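PDB 3FTB: histidinol-phosphate aminotransferase from Clostridium acetobutylicum, which probably transfers an amino group to or from histidinol phosphate, using pyridoxal 5'-phosphate as its cofactor. Local coordinates for residues I101-P106 with V122-L127. Sequence-based numbering, arbitrary orientation.
Sequences ILIIVP and VVFSYL
Strands 101-105 and 122-126 run parallel with a twist of 32° between their short axes, and five backbone hydrogen bonds join them: I103 and V105 each bond through N and O to the residues flanking F124 and Y126, and I101 O receives V123 N (2.9 Å). The ladder closes with L127 N to V105 O (3.0 Å), the carbonyl oxygen of the cis peptide that leads into P106. The bond from S125 N to I103 O is straight at hydrogen (167°) yet reaches the oxygen from above the carbonyl plane.

On the face with I103, V105, F124 and Y126, V105 CG1 touches both rings. Set between the backbone N and the carbonyl carbon (chi1 81°), V105 CG1 lies over one face of Y126 in a CH-pi contact, 3.9 Å from the ring centroid, and approaches F124 CD1 obliquely at 3.7 Å. I330 also packs on V105 and both aromatics, while Y111 and A115 of helix 110-117 cover I103 and V122.

On the reverse face L102 CD1 meets V123 CG1 at 3.7 Å, and I104 CD1 rests on S125 CB. I104 CG2 touches L127 CD2 at 3.8 Å, while, beyond the strand ends, P106 CD packs against L127 CD1. I138 of helix 135-141 lies against L102, I104 and S125, and S125 OG is hydrogen-bonded to D137 OD2.

The pair forms a parallel beta-alpha-beta unit through helix 110-117, with 121-126 outermost in the seven-stranded large-domain sheet, as in fold type I PLP-dependent aminotransferases. Backbone hydrogen bonds thus fix the register, while apolar contacts pack along both faces and Y126 stays exposed.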
loop_
_atom_site.group_PDB
_atom_site.type_symbol
_atom_site.label_atom_id
_atom_site.label_comp_id
_atom_site.label_asym_id
_atom_site.label_seq_id
_atom_site.Cartn_x
_atom_site.Cartn_y
_atom_site.Cartn_z
ATOM N N ILE A 101 8.410 -9.964 22.138
ATOM C CA ILE A 101 7.103 -10.580 21.954
ATOM C C ILE A 101 7.115 -12.086 22.233
ATOM O O ILE A 101 8.099 -12.773 21.976
ATOM C CB ILE A 101 6.569 -10.333 20.523
ATOM C CG1 ILE A 101 5.044 -10.461 20.486
ATOM C CG2 ILE A 101 7.223 -11.299 19.552
ATOM C CD1 ILE A 101 4.376 -9.883 19.214
ATOM N N LEU A 102 6.015 -12.587 22.778
ATOM C CA LEU A 102 5.777 -14.024 22.871
ATOM C C LEU A 102 5.022 -14.475 21.623
ATOM O O LEU A 102 3.893 -14.034 21.386
ATOM C CB LEU A 102 4.936 -14.343 24.114
ATOM C CG LEU A 102 4.607 -15.800 24.439
ATOM C CD1 LEU A 102 5.792 -16.419 25.098
ATOM C CD2 LEU A 102 3.399 -15.841 25.368
ATOM N N ILE A 103 5.641 -15.340 20.824
ATOM C CA ILE A 103 4.964 -15.886 19.657
ATOM C C ILE A 103 4.533 -17.313 19.948
ATOM O O ILE A 103 5.353 -18.162 20.292
ATOM C CB ILE A 103 5.834 -15.838 18.380
ATOM C CG1 ILE A 103 6.488 -14.465 18.226
ATOM C CG2 ILE A 103 4.978 -16.142 17.155
ATOM C CD1 ILE A 103 7.350 -14.324 16.993
ATOM N N ILE A 104 3.226 -17.551 19.868
ATOM C CA ILE A 104 2.687 -18.886 20.021
ATOM C C ILE A 104 2.933 -19.604 18.709
ATOM O O ILE A 104 2.619 -19.081 17.635
ATOM C CB ILE A 104 1.181 -18.880 20.345
ATOM C CG1 ILE A 104 0.964 -18.629 21.837
ATOM C CG2 ILE A 104 0.558 -20.227 19.977
ATOM C CD1 ILE A 104 1.794 -17.506 22.402
ATOM N N VAL A 105 3.484 -20.807 18.799
ATOM C CA VAL A 105 4.018 -21.482 17.632
ATOM C C VAL A 105 3.814 -23.000 17.813
ATOM O O VAL A 105 3.812 -23.484 18.947
ATOM C CB VAL A 105 5.507 -21.090 17.475
ATOM C CG1 VAL A 105 6.383 -21.934 18.402
ATOM C CG2 VAL A 105 5.949 -21.187 16.026
ATOM N N PRO A 106 3.603 -23.755 16.709
ATOM C CA PRO A 106 3.585 -23.341 15.296
ATOM C C PRO A 106 2.686 -22.127 15.049
ATOM O O PRO A 106 1.708 -21.929 15.792
ATOM C CB PRO A 106 3.001 -24.567 14.579
ATOM C CG PRO A 106 3.234 -25.693 15.487
ATOM C CD PRO A 106 3.201 -25.164 16.872
ATOM N N VAL A 122 12.284 -12.248 20.648
ATOM C CA VAL A 122 11.295 -13.303 20.483
ATOM C C VAL A 122 11.396 -14.362 21.569
ATOM O O VAL A 122 12.479 -14.879 21.862
ATOM C CB VAL A 122 11.412 -13.975 19.099
ATOM C CG1 VAL A 122 10.711 -15.325 19.092
ATOM C CG2 VAL A 122 10.829 -13.070 18.035
ATOM N N VAL A 123 10.246 -14.674 22.151
ATOM C CA VAL A 123 10.100 -15.739 23.135
ATOM C C VAL A 123 8.978 -16.645 22.634
ATOM O O VAL A 123 7.912 -16.156 22.266
ATOM C CB VAL A 123 9.716 -15.156 24.504
ATOM C CG1 VAL A 123 9.506 -16.259 25.524
ATOM C CG2 VAL A 123 10.775 -14.164 24.971
ATOM N N PHE A 124 9.205 -17.955 22.601
ATOM C CA PHE A 124 8.205 -18.877 22.046
ATOM C C PHE A 124 7.322 -19.565 23.099
ATOM O O PHE A 124 7.766 -19.872 24.218
ATOM C CB PHE A 124 8.855 -19.931 21.126
ATOM C CG PHE A 124 9.327 -19.387 19.788
ATOM C CD1 PHE A 124 8.416 -18.934 18.839
ATOM C CD2 PHE A 124 10.678 -19.348 19.474
ATOM C CE1 PHE A 124 8.844 -18.437 17.614
ATOM C CE2 PHE A 124 11.118 -18.852 18.241
ATOM C CZ PHE A 124 10.207 -18.401 17.314
ATOM N N SER A 125 6.057 -19.780 22.738
ATOM C CA SER A 125 5.186 -20.676 23.488
ATOM C C SER A 125 4.623 -21.723 22.527
ATOM O O SER A 125 3.975 -21.386 21.519
ATOM C CB SER A 125 4.054 -19.920 24.193
ATOM O OG SER A 125 3.249 -20.814 24.953
ATOM N N TYR A 126 4.887 -22.990 22.828
ATOM C CA TYR A 126 4.543 -24.072 21.912
ATOM C C TYR A 126 3.177 -24.688 22.191
ATOM O O TYR A 126 2.843 -24.990 23.340
ATOM C CB TYR A 126 5.610 -25.164 21.977
ATOM C CG TYR A 126 6.932 -24.788 21.335
ATOM C CD1 TYR A 126 7.843 -23.979 21.997
ATOM C CD2 TYR A 126 7.266 -25.249 20.067
ATOM C CE1 TYR A 126 9.048 -23.634 21.419
ATOM C CE2 TYR A 126 8.471 -24.913 19.479
ATOM C CZ TYR A 126 9.361 -24.104 20.159
ATOM O OH TYR A 126 10.564 -23.765 19.571
ATOM N N LEU A 127 2.385 -24.871 21.140
ATOM C CA LEU A 127 1.212 -25.728 21.239
ATOM C C LEU A 127 1.668 -27.115 21.658
ATOM O O LEU A 127 2.746 -27.575 21.253
ATOM C CB LEU A 127 0.493 -25.829 19.897
ATOM C CG LEU A 127 0.061 -24.560 19.169
ATOM C CD1 LEU A 127 -0.548 -24.955 17.836
ATOM C CD2 LEU A 127 -0.918 -23.764 20.008
#